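Local coordinates for rhizobiales Sp. Pch2 (Marine metagenome, PDB 6PB3), which is a Trip13/Pch2-like AAA+ ATPase that probably remodels HORMA domain proteins and so helps regulate cGAS-like enzymes in bacteriophage immunity, at residues A[233-238]-A[251-256]; A[242-247]-A[289-294]; A[264-269]-A[273-278]. All blocks are in the same frame, centred on the assembly; numbering follows the deposited sequence.

Contact 1: A[233-238]-A[251-256]; sequences AVITTT and GLVAAT
Ile235 of helix 228-239 is the one residue of its segment that reaches residues 251-256, and everything in this contact gathers round its two outer methyls. The apolar part comes first. CG2 lies 4.0 Å from CD1 of Leu252, with the two side chains crossing at a slant, while CD1 sits over the peptide between Leu252 and Val253, 4.0 Å from Val253 N, and meets CG2 of Val253. With chi1 at -67°, CG2 is anti to the backbone N and CG1 lies beside it, which spreads the two branches over neighbouring residues of the facing helix.

Polar atoms meet the same methyl without bonding to it. Ile235 CD1 stands 4.0 Å from the carbonyl O of Leu252 and 4.2 Å from Thr256 OG1, a hydroxyl within hydrogen-bonding distance of both Leu252 O (2.8 Å) and Val253 O (3.2 Å). Arg231, one turn before Ile235, gives a hydrogen bond from NH2 to the Val253 O.

These two helices open the helical lid that follows the AAA+ nucleotide-binding core. Their contact is buried and its cross-helix packing is apolar, so it rests on the shape of one branched side chain; the directional link comes from Arg231 beside it.

Contact 2: A[242-247]-A[289-294]; sequences TGVTGS and INPARA
Two helix starts lie side by side here, each reached through a short loop: residues 242-245 lead into helix 246-255 and residues 289-290 into helix 291-300, at the far end of the AAA+ helical lid. The backbones come nearest at Val244 and Pro291, whose CA atoms are 6.6 Å apart, and at Thr242 and Ile289, at 6.9 Å. Gly243, with phi 83°, turns the chain between the two touching residues of its loop.

The side chains meet through methyls and a ring carbon. Thr242 directs CG2 at CD1 of Ile289, 3.7 Å away, while its hydroxyl is turned to another task, a hydrogen bond with the carbonyl O of Leu239. Val244 works with a single branch: CG2, beside its backbone N, lies 4.4 Å from Ile289 CG2 and also 4.4 Å from CG of the Pro291 ring. Thr242 and Ile289 further pack on His60 and Leu66 of the second subunit, so this apolar patch borders that subunit.

Both helices have side-chain N-caps. Thr245 OG1 accepts from the backbone N of Gln248, and Asn290 OD1 takes the N-H of Ala292 at 2.9 Å, from above the plane of the Asn290 side-chain carbonyl and with a bent angle of 132°.

Contact 3: A[264-269]-A[273-278]; sequences YGFTFS and QRLIPS
The chain enters helix 268-283 through residues 264-267, and one turn later Gln273 N gives its hydrogen to Ser269 O at 2.8 Å, a nearly straight i to i+4 bond of 160°. The two segments form the capped N-terminal part of a lid helix in the AAA+ fold: ahead of that bond, Thr267 is the N-cap, its OG1 accepting from the backbone N of Asp270, and beyond it the helix widens to a pi-type turn at 273-275 before a kink at Pro277.

Ser269 and Gln273 are joined twice, since the serine OG also donates to OE1 at 2.6 Å, tilted 30° from the amide's carbonyl plane. The serine hydroxyl stands anti to its own backbone N, chi1 -178°, and the glutamine chain runs extended beyond CG to meet it. While Ser269 holds OE1, NE2 bonds to Arg214 O and Ala217 O of the second subunit, a division consistent with a fixed amide orientation. Arg274 also crosses to that subunit, with NH2 bonded to its Thr222 OG1, and keeps NH1 in a salt bridge with Asp270 of its own chain.

On the apolar side, Phe266 precedes the helix and packs against Leu275, their side chains at roughly a right angle. Leu275 comes to the rim of the ring instead of its face: its CB lies near the ring plane, 4.2 Å from Phe266 CE2.

All three contacts belong to the helical lid at the C-terminal end of the chain, built from helices 228-239, 246-255, 268-283 and 291-300. Both segments of contact 1 precede those of contact 3; contact 2 spans from just before helix 246-255 to the last lid helix, so contact 3 falls between its two segments. The centres of contacts 1 and 2 are about 10 Å apart, as are those of 1 and 3, while 2 and 3 are about 17 Å apart. Contact 1 is thus the middle piece: Leu252 packs on Ala294, and Thr256 O probably accepts from Phe266 N. All three border the second subunit, contact 3 through polar bonds, linking lid packing to hexamer assembly.

Contact 1: A[233-238]-A[251-256]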
ATOM      1  N   ALA A 233      37.244  -5.800  -0.742  1.00 61.18           N
ATOM      2  CA  ALA A 233      38.126  -4.642  -0.581  1.00 68.73           C
ATOM      3  C   ALA A 233      37.920  -3.967   0.773  1.00 56.70           C
ATOM      4  O   ALA A 233      38.893  -3.604   1.445  1.00 61.63           O
ATOM      5  CB  ALA A 233      37.920  -3.634  -1.721  1.00 57.69           C
ATOM      6  N   VAL A 234      36.667  -3.796   1.197  1.00 55.14           N
ATOM      7  CA  VAL A 234      36.423  -3.202   2.508  1.00 58.23           C
ATOM      8  C   VAL A 234      37.036  -4.064   3.602  1.00 61.96           C
ATOM      9  O   VAL A 234      37.687  -3.562   4.526  1.00 61.30           O
ATOM     10  CB  VAL A 234      34.916  -3.010   2.740  1.00 61.63           C
ATOM     11  CG1 VAL A 234      34.674  -2.564   4.179  1.00 50.03           C
ATOM     12  CG2 VAL A 234      34.338  -2.000   1.744  1.00 59.67           C
ATOM     13  N   ILE A 235      36.858  -5.378   3.502  1.00 54.71           N
ATOM     14  CA  ILE A 235      37.282  -6.267   4.578  1.00 61.08           C
ATOM     15  C   ILE A 235      38.805  -6.385   4.607  1.00 55.20           C
ATOM     16  O   ILE A 235      39.439  -6.253   5.664  1.00 59.71           O
ATOM     17  CB  ILE A 235      36.594  -7.635   4.420  1.00 61.28           C
ATOM     18  CG1 ILE A 235      35.086  -7.479   4.651  1.00 54.25           C
ATOM     19  CG2 ILE A 235      37.191  -8.650   5.385  1.00 56.08           C
ATOM     20  CD1 ILE A 235      34.288  -8.588   4.073  1.00 60.32           C
ATOM     21  N   THR A 236      39.410  -6.623   3.446  1.00 58.46           N
ATOM     22  CA  THR A 236      40.864  -6.717   3.357  1.00 60.33           C
ATOM     23  C   THR A 236      41.534  -5.428   3.827  1.00 65.52           C
ATOM     24  O   THR A 236      42.419  -5.455   4.690  1.00 71.13           O
ATOM     25  CB  THR A 236      41.272  -7.044   1.920  1.00 70.00           C
ATOM     26  OG1 THR A 236      40.697  -8.303   1.533  1.00 75.69           O
ATOM     27  CG2 THR A 236      42.791  -7.117   1.798  1.00 78.69           C
ATOM     28  N   THR A 237      41.122  -4.285   3.269  1.00 65.89           N
ATOM     29  CA  THR A 237      41.723  -3.012   3.664  1.00 63.76           C
ATOM     30  C   THR A 237      41.589  -2.771   5.164  1.00 62.51           C
ATOM     31  O   THR A 237      42.545  -2.339   5.819  1.00 65.31           O
ATOM     32  CB  THR A 237      41.085  -1.859   2.896  1.00 64.88           C
ATOM     33  OG1 THR A 237      41.301  -2.042   1.488  1.00 67.28           O
ATOM     34  CG2 THR A 237      41.700  -0.536   3.326  1.00 72.77           C
ATOM     35  N   THR A 238      40.409  -3.043   5.728  1.00 60.33           N
ATOM     36  CA  THR A 238      40.233  -2.830   7.163  1.00 56.44           C
ATOM     37  C   THR A 238      41.077  -3.804   7.979  1.00 62.70           C
ATOM     38  O   THR A 238      41.652  -3.426   9.007  1.00 69.86           O
ATOM     39  CB  THR A 238      38.755  -2.954   7.539  1.00 64.64           C
ATOM     40  OG1 THR A 238      37.991  -2.004   6.782  1.00 70.98           O
ATOM     41  CG2 THR A 238      38.564  -2.673   9.006  1.00 82.01           C
ATOM     42  N   GLY A 251      35.809 -16.164   3.900  1.00 86.41           N
ATOM     43  CA  GLY A 251      34.685 -16.533   4.747  1.00 71.69           C
ATOM     44  C   GLY A 251      33.832 -15.341   5.135  1.00 71.27           C
ATOM     45  O   GLY A 251      32.602 -15.412   5.120  1.00 69.55           O
ATOM     46  N   LEU A 252      34.472 -14.220   5.471  1.00 63.59           N
ATOM     47  CA  LEU A 252      33.711 -13.027   5.827  1.00 60.78           C
ATOM     48  C   LEU A 252      33.063 -12.394   4.607  1.00 60.03           C
ATOM     49  O   LEU A 252      31.987 -11.801   4.716  1.00 64.97           O
ATOM     50  CB  LEU A 252      34.614 -12.009   6.519  1.00 58.91           C
ATOM     51  CG  LEU A 252      35.153 -12.302   7.909  1.00 64.38           C
ATOM     52  CD1 LEU A 252      36.261 -11.308   8.249  1.00 60.62           C
ATOM     53  CD2 LEU A 252      34.015 -12.207   8.918  1.00 65.16           C
ATOM     54  N   VAL A 253      33.704 -12.504   3.445  1.00 65.41           N
ATOM     55  CA  VAL A 253      33.072 -12.085   2.197  1.00 70.63           C
ATOM     56  C   VAL A 253      31.814 -12.906   1.940  1.00 61.50           C
ATOM     57  O   VAL A 253      30.752 -12.374   1.594  1.00 65.40           O
ATOM     58  CB  VAL A 253      34.066 -12.215   1.031  1.00 75.61           C
ATOM     59  CG1 VAL A 253      33.337 -12.024  -0.301  1.00 69.85           C
ATOM     60  CG2 VAL A 253      35.191 -11.219   1.182  1.00 59.40           C
ATOM     61  N   ALA A 254      31.915 -14.218   2.119  1.00 64.25           N
ATOM     62  CA  ALA A 254      30.759 -15.080   1.906  1.00 84.54           C
ATOM     63  C   ALA A 254      29.681 -14.832   2.955  1.00 84.63           C
ATOM     64  O   ALA A 254      28.485 -14.829   2.635  1.00 73.15           O
ATOM     65  CB  ALA A 254      31.190 -16.550   1.906  1.00 71.09           C
ATOM     66  N   ALA A 255      30.083 -14.614   4.209  1.00 80.73           N
ATOM     67  CA  ALA A 255      29.103 -14.403   5.265  1.00 75.57           C
ATOM     68  C   ALA A 255      28.355 -13.090   5.102  1.00 74.16           C
ATOM     69  O   ALA A 255      27.263 -12.943   5.657  1.00 65.94           O
ATOM     70  CB  ALA A 255      29.786 -14.448   6.634  1.00 71.97           C
ATOM     71  N   THR A 256      28.898 -12.140   4.354  1.00 63.30           N
ATOM     72  CA  THR A 256      28.225 -10.863   4.182  1.00 57.88           C
ATOM     73  C   THR A 256      27.531 -10.742   2.831  1.00 60.54           C
ATOM     74  O   THR A 256      26.948  -9.689   2.533  1.00 55.34           O
ATOM     75  CB  THR A 256      29.228  -9.721   4.399  1.00 54.63           C
ATOM     76  OG1 THR A 256      30.339  -9.862   3.502  1.00 54.66           O
ATOM     77  CG2 THR A 256      29.739  -9.776   5.828  1.00 53.84           C
TER

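Contact 2: A[242-247]-A[289-294]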
ATOM      1  N   THR A 242      46.405  -7.294  10.585  1.00 84.07           N
ATOM      2  CA  THR A 242      45.892  -8.028  11.732  1.00 79.24           C
ATOM      3  C   THR A 242      46.205  -9.510  11.656  1.00 78.51           C
ATOM      4  O   THR A 242      45.891 -10.240  12.599  1.00 84.46           O
ATOM      5  CB  THR A 242      44.378  -7.848  11.858  1.00 77.45           C
ATOM      6  OG1 THR A 242      43.737  -8.441  10.722  1.00 86.08           O
ATOM      7  CG2 THR A 242      44.006  -6.373  11.938  1.00 71.27           C
ATOM      8  N   GLY A 243      46.803  -9.975  10.561  1.00 81.76           N
ATOM      9  CA  GLY A 243      47.134 -11.380  10.442  1.00 74.94           C
ATOM     10  C   GLY A 243      45.994 -12.261   9.988  1.00 83.48           C
ATOM     11  O   GLY A 243      46.138 -13.488   9.983  1.00 78.92           O
ATOM     12  N   VAL A 244      44.861 -11.673   9.607  1.00 88.97           N
ATOM     13  CA  VAL A 244      43.759 -12.444   9.044  1.00 89.80           C
ATOM     14  C   VAL A 244      44.162 -12.989   7.680  1.00 89.54           C
ATOM     15  O   VAL A 244      44.595 -12.236   6.796  1.00 92.73           O
ATOM     16  CB  VAL A 244      42.497 -11.576   8.943  1.00 80.49           C
ATOM     17  CG1 VAL A 244      41.431 -12.293   8.135  1.00 74.57           C
ATOM     18  CG2 VAL A 244      41.988 -11.234  10.334  1.00 76.83           C
ATOM     19  N   THR A 245      44.015 -14.302   7.499  1.00 83.18           N
ATOM     20  CA  THR A 245      44.407 -14.928   6.246  1.00 80.04           C
ATOM     21  C   THR A 245      43.432 -14.554   5.133  1.00 83.28           C
ATOM     22  O   THR A 245      42.329 -14.044   5.371  1.00 73.73           O
ATOM     23  CB  THR A 245      44.470 -16.452   6.388  1.00 95.15           C
ATOM     24  OG1 THR A 245      43.147 -16.999   6.355  1.00100.05           O
ATOM     25  CG2 THR A 245      45.148 -16.843   7.698  1.00103.11           C
ATOM     26  N   GLY A 246      43.862 -14.805   3.896  1.00 85.27           N
ATOM     27  CA  GLY A 246      42.967 -14.613   2.768  1.00 85.07           C
ATOM     28  C   GLY A 246      41.799 -15.578   2.802  1.00 84.27           C
ATOM     29  O   GLY A 246      40.677 -15.228   2.425  1.00 89.73           O
ATOM     30  N   SER A 247      42.046 -16.802   3.268  1.00 83.60           N
ATOM     31  CA  SER A 247      40.973 -17.779   3.399  1.00 87.69           C
ATOM     32  C   SER A 247      39.939 -17.320   4.424  1.00 85.70           C
ATOM     33  O   SER A 247      38.729 -17.478   4.216  1.00 93.31           O
ATOM     34  CB  SER A 247      41.567 -19.135   3.776  1.00 99.99           C
ATOM     35  OG  SER A 247      40.593 -20.156   3.706  1.00111.31           O
ATOM     36  N   ILE A 289      42.509  -9.368  17.496  1.00 77.35           N
ATOM     37  CA  ILE A 289      41.378  -9.714  16.643  1.00 73.73           C
ATOM     38  C   ILE A 289      41.345 -11.220  16.412  1.00 82.79           C
ATOM     39  O   ILE A 289      42.368 -11.845  16.108  1.00 74.65           O
ATOM     40  CB  ILE A 289      41.458  -8.921  15.330  1.00 77.14           C
ATOM     41  CG1 ILE A 289      40.934  -7.501  15.557  1.00 78.28           C
ATOM     42  CG2 ILE A 289      40.660  -9.593  14.226  1.00 78.68           C
ATOM     43  CD1 ILE A 289      41.365  -6.513  14.524  1.00 80.70           C
ATOM     44  N   ASN A 290      40.163 -11.816  16.586  1.00 90.82           N
ATOM     45  CA  ASN A 290      39.982 -13.262  16.486  1.00 88.98           C
ATOM     46  C   ASN A 290      39.147 -13.583  15.257  1.00 77.09           C
ATOM     47  O   ASN A 290      37.944 -13.277  15.237  1.00 74.88           O
ATOM     48  CB  ASN A 290      39.306 -13.813  17.745  1.00 91.97           C
ATOM     49  CG  ASN A 290      39.175 -15.342  17.732  1.00 96.46           C
ATOM     50  OD1 ASN A 290      39.285 -15.994  16.689  1.00 85.64           O
ATOM     51  ND2 ASN A 290      38.932 -15.914  18.906  1.00102.90           N
ATOM     52  N   PRO A 291      39.723 -14.207  14.229  1.00 84.49           N
ATOM     53  CA  PRO A 291      38.941 -14.490  13.012  1.00 78.39           C
ATOM     54  C   PRO A 291      37.711 -15.345  13.266  1.00 71.99           C
ATOM     55  O   PRO A 291      36.673 -15.140  12.623  1.00 75.13           O
ATOM     56  CB  PRO A 291      39.949 -15.215  12.112  1.00 81.09           C
ATOM     57  CG  PRO A 291      41.297 -14.872  12.666  1.00 88.57           C
ATOM     58  CD  PRO A 291      41.115 -14.675  14.130  1.00 85.37           C
ATOM     59  N   ALA A 292      37.798 -16.300  14.196  1.00 70.97           N
ATOM     60  CA  ALA A 292      36.640 -17.131  14.501  1.00 72.44           C
ATOM     61  C   ALA A 292      35.498 -16.287  15.046  1.00 77.72           C
ATOM     62  O   ALA A 292      34.339 -16.461  14.650  1.00 83.15           O
ATOM     63  CB  ALA A 292      37.022 -18.232  15.490  1.00 85.96           C
ATOM     64  N   ARG A 293      35.807 -15.353  15.942  1.00 70.77           N
ATOM     65  CA  ARG A 293      34.762 -14.488  16.473  1.00 68.83           C
ATOM     66  C   ARG A 293      34.246 -13.546  15.402  1.00 72.58           C
ATOM     67  O   ARG A 293      33.037 -13.298  15.321  1.00 77.48           O
ATOM     68  CB  ARG A 293      35.280 -13.710  17.681  1.00 83.40           C
ATOM     69  CG  ARG A 293      35.824 -14.610  18.796  1.00 91.07           C
ATOM     70  CD  ARG A 293      36.247 -13.801  20.008  1.00 96.65           C
ATOM     71  NE  ARG A 293      35.119 -13.485  20.881  1.00111.08           N
ATOM     72  CZ  ARG A 293      35.174 -12.636  21.906  1.00121.22           C
ATOM     73  NH1 ARG A 293      36.303 -11.995  22.192  1.00123.65           N
ATOM     74  NH2 ARG A 293      34.092 -12.416  22.643  1.00120.78           N
ATOM     75  N   ALA A 294      35.142 -13.018  14.563  1.00 65.82           N
ATOM     76  CA  ALA A 294      34.705 -12.133  13.489  1.00 63.86           C
ATOM     77  C   ALA A 294      33.740 -12.843  12.546  1.00 68.08           C
ATOM     78  O   ALA A 294      32.775 -12.241  12.061  1.00 67.05           O
ATOM     79  CB  ALA A 294      35.914 -11.593  12.720  1.00 61.59           C
TER

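Contact 3: A[264-269]-A[273-278]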
ATOM      1  N   TYR A 264      19.601 -11.338  -0.277  1.00 88.03           N
ATOM      2  CA  TYR A 264      20.301 -10.070  -0.421  1.00 82.47           C
ATOM      3  C   TYR A 264      21.470 -10.032   0.556  1.00 82.32           C
ATOM      4  O   TYR A 264      21.421 -10.636   1.629  1.00 95.50           O
ATOM      5  CB  TYR A 264      19.353  -8.883  -0.174  1.00 82.02           C
ATOM      6  CG  TYR A 264      18.517  -9.030   1.081  1.00 99.32           C
ATOM      7  CD1 TYR A 264      19.042  -8.703   2.327  1.00 87.59           C
ATOM      8  CD2 TYR A 264      17.204  -9.494   1.024  1.00102.27           C
ATOM      9  CE1 TYR A 264      18.290  -8.835   3.476  1.00 94.78           C
ATOM     10  CE2 TYR A 264      16.444  -9.629   2.177  1.00106.93           C
ATOM     11  CZ  TYR A 264      16.996  -9.299   3.400  1.00102.57           C
ATOM     12  OH  TYR A 264      16.256  -9.425   4.554  1.00111.33           O
ATOM     13  N   GLY A 265      22.535  -9.331   0.181  1.00 69.82           N
ATOM     14  CA  GLY A 265      23.723  -9.240   1.008  1.00 61.39           C
ATOM     15  C   GLY A 265      23.750  -7.986   1.868  1.00 58.15           C
ATOM     16  O   GLY A 265      22.790  -7.217   1.935  1.00 63.66           O
ATOM     17  N   PHE A 266      24.882  -7.789   2.552  1.00 53.30           N
ATOM     18  CA  PHE A 266      25.073  -6.578   3.341  1.00 52.95           C
ATOM     19  C   PHE A 266      25.078  -5.339   2.445  1.00 62.52           C
ATOM     20  O   PHE A 266      25.557  -5.366   1.307  1.00 55.72           O
ATOM     21  CB  PHE A 266      26.398  -6.626   4.112  1.00 58.83           C
ATOM     22  CG  PHE A 266      26.370  -7.453   5.370  1.00 57.34           C
ATOM     23  CD1 PHE A 266      25.697  -8.651   5.420  1.00 52.78           C
ATOM     24  CD2 PHE A 266      27.062  -7.031   6.498  1.00 58.61           C
ATOM     25  CE1 PHE A 266      25.698  -9.422   6.585  1.00 63.19           C
ATOM     26  CE2 PHE A 266      27.069  -7.783   7.651  1.00 63.30           C
ATOM     27  CZ  PHE A 266      26.379  -8.982   7.701  1.00 60.96           C
ATOM     28  N   THR A 267      24.550  -4.238   2.972  1.00 57.11           N
ATOM     29  CA  THR A 267      24.799  -2.940   2.375  1.00 57.46           C
ATOM     30  C   THR A 267      26.202  -2.465   2.751  1.00 48.95           C
ATOM     31  O   THR A 267      26.910  -3.099   3.539  1.00 67.60           O
ATOM     32  CB  THR A 267      23.759  -1.914   2.833  1.00 53.93           C
ATOM     33  OG1 THR A 267      23.908  -1.655   4.234  1.00 54.12           O
ATOM     34  CG2 THR A 267      22.324  -2.421   2.591  1.00 53.13           C
ATOM     35  N   PHE A 268      26.610  -1.342   2.147  1.00 51.41           N
ATOM     36  CA  PHE A 268      27.849  -0.682   2.550  1.00 45.20           C
ATOM     37  C   PHE A 268      27.759  -0.225   4.000  1.00 51.49           C
ATOM     38  O   PHE A 268      28.729  -0.331   4.760  1.00 56.37           O
ATOM     39  CB  PHE A 268      28.137   0.523   1.631  1.00 47.32           C
ATOM     40  CG  PHE A 268      28.772   0.163   0.285  1.00 49.33           C
ATOM     41  CD1 PHE A 268      30.089  -0.274   0.216  1.00 56.62           C
ATOM     42  CD2 PHE A 268      28.057   0.306  -0.893  1.00 51.80           C
ATOM     43  CE1 PHE A 268      30.681  -0.577  -1.019  1.00 57.37           C
ATOM     44  CE2 PHE A 268      28.646   0.008  -2.148  1.00 61.60           C
ATOM     45  CZ  PHE A 268      29.960  -0.441  -2.197  1.00 49.25           C
ATOM     46  N   SER A 269      26.602   0.311   4.388  1.00 46.83           N
ATOM     47  CA  SER A 269      26.347   0.665   5.783  1.00 50.51           C
ATOM     48  C   SER A 269      26.487  -0.533   6.713  1.00 54.37           C
ATOM     49  O   SER A 269      27.095  -0.423   7.785  1.00 53.14           O
ATOM     50  CB  SER A 269      24.949   1.257   5.912  1.00 50.60           C
ATOM     51  OG  SER A 269      24.718   1.633   7.247  1.00 51.90           O
ATOM     52  N   GLN A 273      29.146   0.564   9.380  1.00 52.29           N
ATOM     53  CA  GLN A 273      28.526   1.046  10.613  1.00 49.55           C
ATOM     54  C   GLN A 273      28.079  -0.065  11.558  1.00 47.13           C
ATOM     55  O   GLN A 273      27.701   0.235  12.705  1.00 57.41           O
ATOM     56  CB  GLN A 273      27.327   1.946  10.273  1.00 52.05           C
ATOM     57  CG  GLN A 273      27.718   3.230   9.471  1.00 47.59           C
ATOM     58  CD  GLN A 273      26.496   4.065   9.132  1.00 55.77           C
ATOM     59  OE1 GLN A 273      25.784   3.771   8.176  1.00 55.26           O
ATOM     60  NE2 GLN A 273      26.224   5.078   9.937  1.00 52.99           N
ATOM     61  N   ARG A 274      28.089  -1.328  11.125  1.00 48.52           N
ATOM     62  CA  ARG A 274      27.736  -2.424  12.030  1.00 52.24           C
ATOM     63  C   ARG A 274      28.853  -3.449  12.143  1.00 57.81           C
ATOM     64  O   ARG A 274      29.399  -3.628  13.236  1.00 51.61           O
ATOM     65  CB  ARG A 274      26.427  -3.103  11.587  1.00 52.27           C
ATOM     66  CG  ARG A 274      25.225  -2.150  11.485  1.00 53.19           C
ATOM     67  CD  ARG A 274      24.019  -2.790  10.785  1.00 54.78           C
ATOM     68  NE  ARG A 274      23.482  -3.944  11.515  1.00 61.07           N
ATOM     69  CZ  ARG A 274      22.826  -4.950  10.940  1.00 63.28           C
ATOM     70  NH1 ARG A 274      22.630  -4.952   9.620  1.00 66.05           N
ATOM     71  NH2 ARG A 274      22.366  -5.957  11.680  1.00 66.53           N
ATOM     72  N   LEU A 275      29.234  -4.102  11.041  1.00 55.58           N
ATOM     73  CA  LEU A 275      30.110  -5.259  11.161  1.00 60.09           C
ATOM     74  C   LEU A 275      31.515  -4.843  11.573  1.00 55.44           C
ATOM     75  O   LEU A 275      32.107  -5.439  12.475  1.00 61.09           O
ATOM     76  CB  LEU A 275      30.150  -6.045   9.854  1.00 64.98           C
ATOM     77  CG  LEU A 275      31.172  -7.180   9.816  1.00 61.86           C
ATOM     78  CD1 LEU A 275      30.896  -8.278  10.847  1.00 53.63           C
ATOM     79  CD2 LEU A 275      31.235  -7.761   8.414  1.00 67.94           C
ATOM     80  N   ILE A 276      32.075  -3.824  10.918  1.00 56.67           N
ATOM     81  CA  ILE A 276      33.444  -3.405  11.245  1.00 55.81           C
ATOM     82  C   ILE A 276      33.566  -2.969  12.707  1.00 56.67           C
ATOM     83  O   ILE A 276      34.425  -3.510  13.419  1.00 58.49           O
ATOM     84  CB  ILE A 276      33.936  -2.345  10.254  1.00 60.22           C
ATOM     85  CG1 ILE A 276      34.339  -2.994   8.916  1.00 63.78           C
ATOM     86  CG2 ILE A 276      35.136  -1.581  10.848  1.00 55.93           C
ATOM     87  CD1 ILE A 276      34.509  -1.985   7.795  1.00 66.76           C
ATOM     88  N   PRO A 277      32.738  -2.057  13.224  1.00 66.42           N
ATOM     89  CA  PRO A 277      32.831  -1.751  14.656  1.00 56.30           C
ATOM     90  C   PRO A 277      32.711  -2.979  15.535  1.00 61.95           C
ATOM     91  O   PRO A 277      33.482  -3.111  16.493  1.00 58.62           O
ATOM     92  CB  PRO A 277      31.660  -0.775  14.877  1.00 57.75           C
ATOM     93  CG  PRO A 277      31.401  -0.144  13.608  1.00 55.87           C
ATOM     94  CD  PRO A 277      31.715  -1.221  12.566  1.00 62.38           C
ATOM     95  N   SER A 278      31.763  -3.883  15.234  1.00 51.02           N
ATOM     96  CA  SER A 278      31.551  -5.051  16.084  1.00 55.38           C
ATOM     97  C   SER A 278      32.798  -5.916  16.135  1.00 50.22           C
ATOM     98  O   SER A 278      33.123  -6.492  17.174  1.00 55.34           O
ATOM     99  CB  SER A 278      30.361  -5.881  15.581  1.00 61.47           C
ATOM    100  OG  SER A 278      29.150  -5.132  15.599  1.00 62.62           O
TER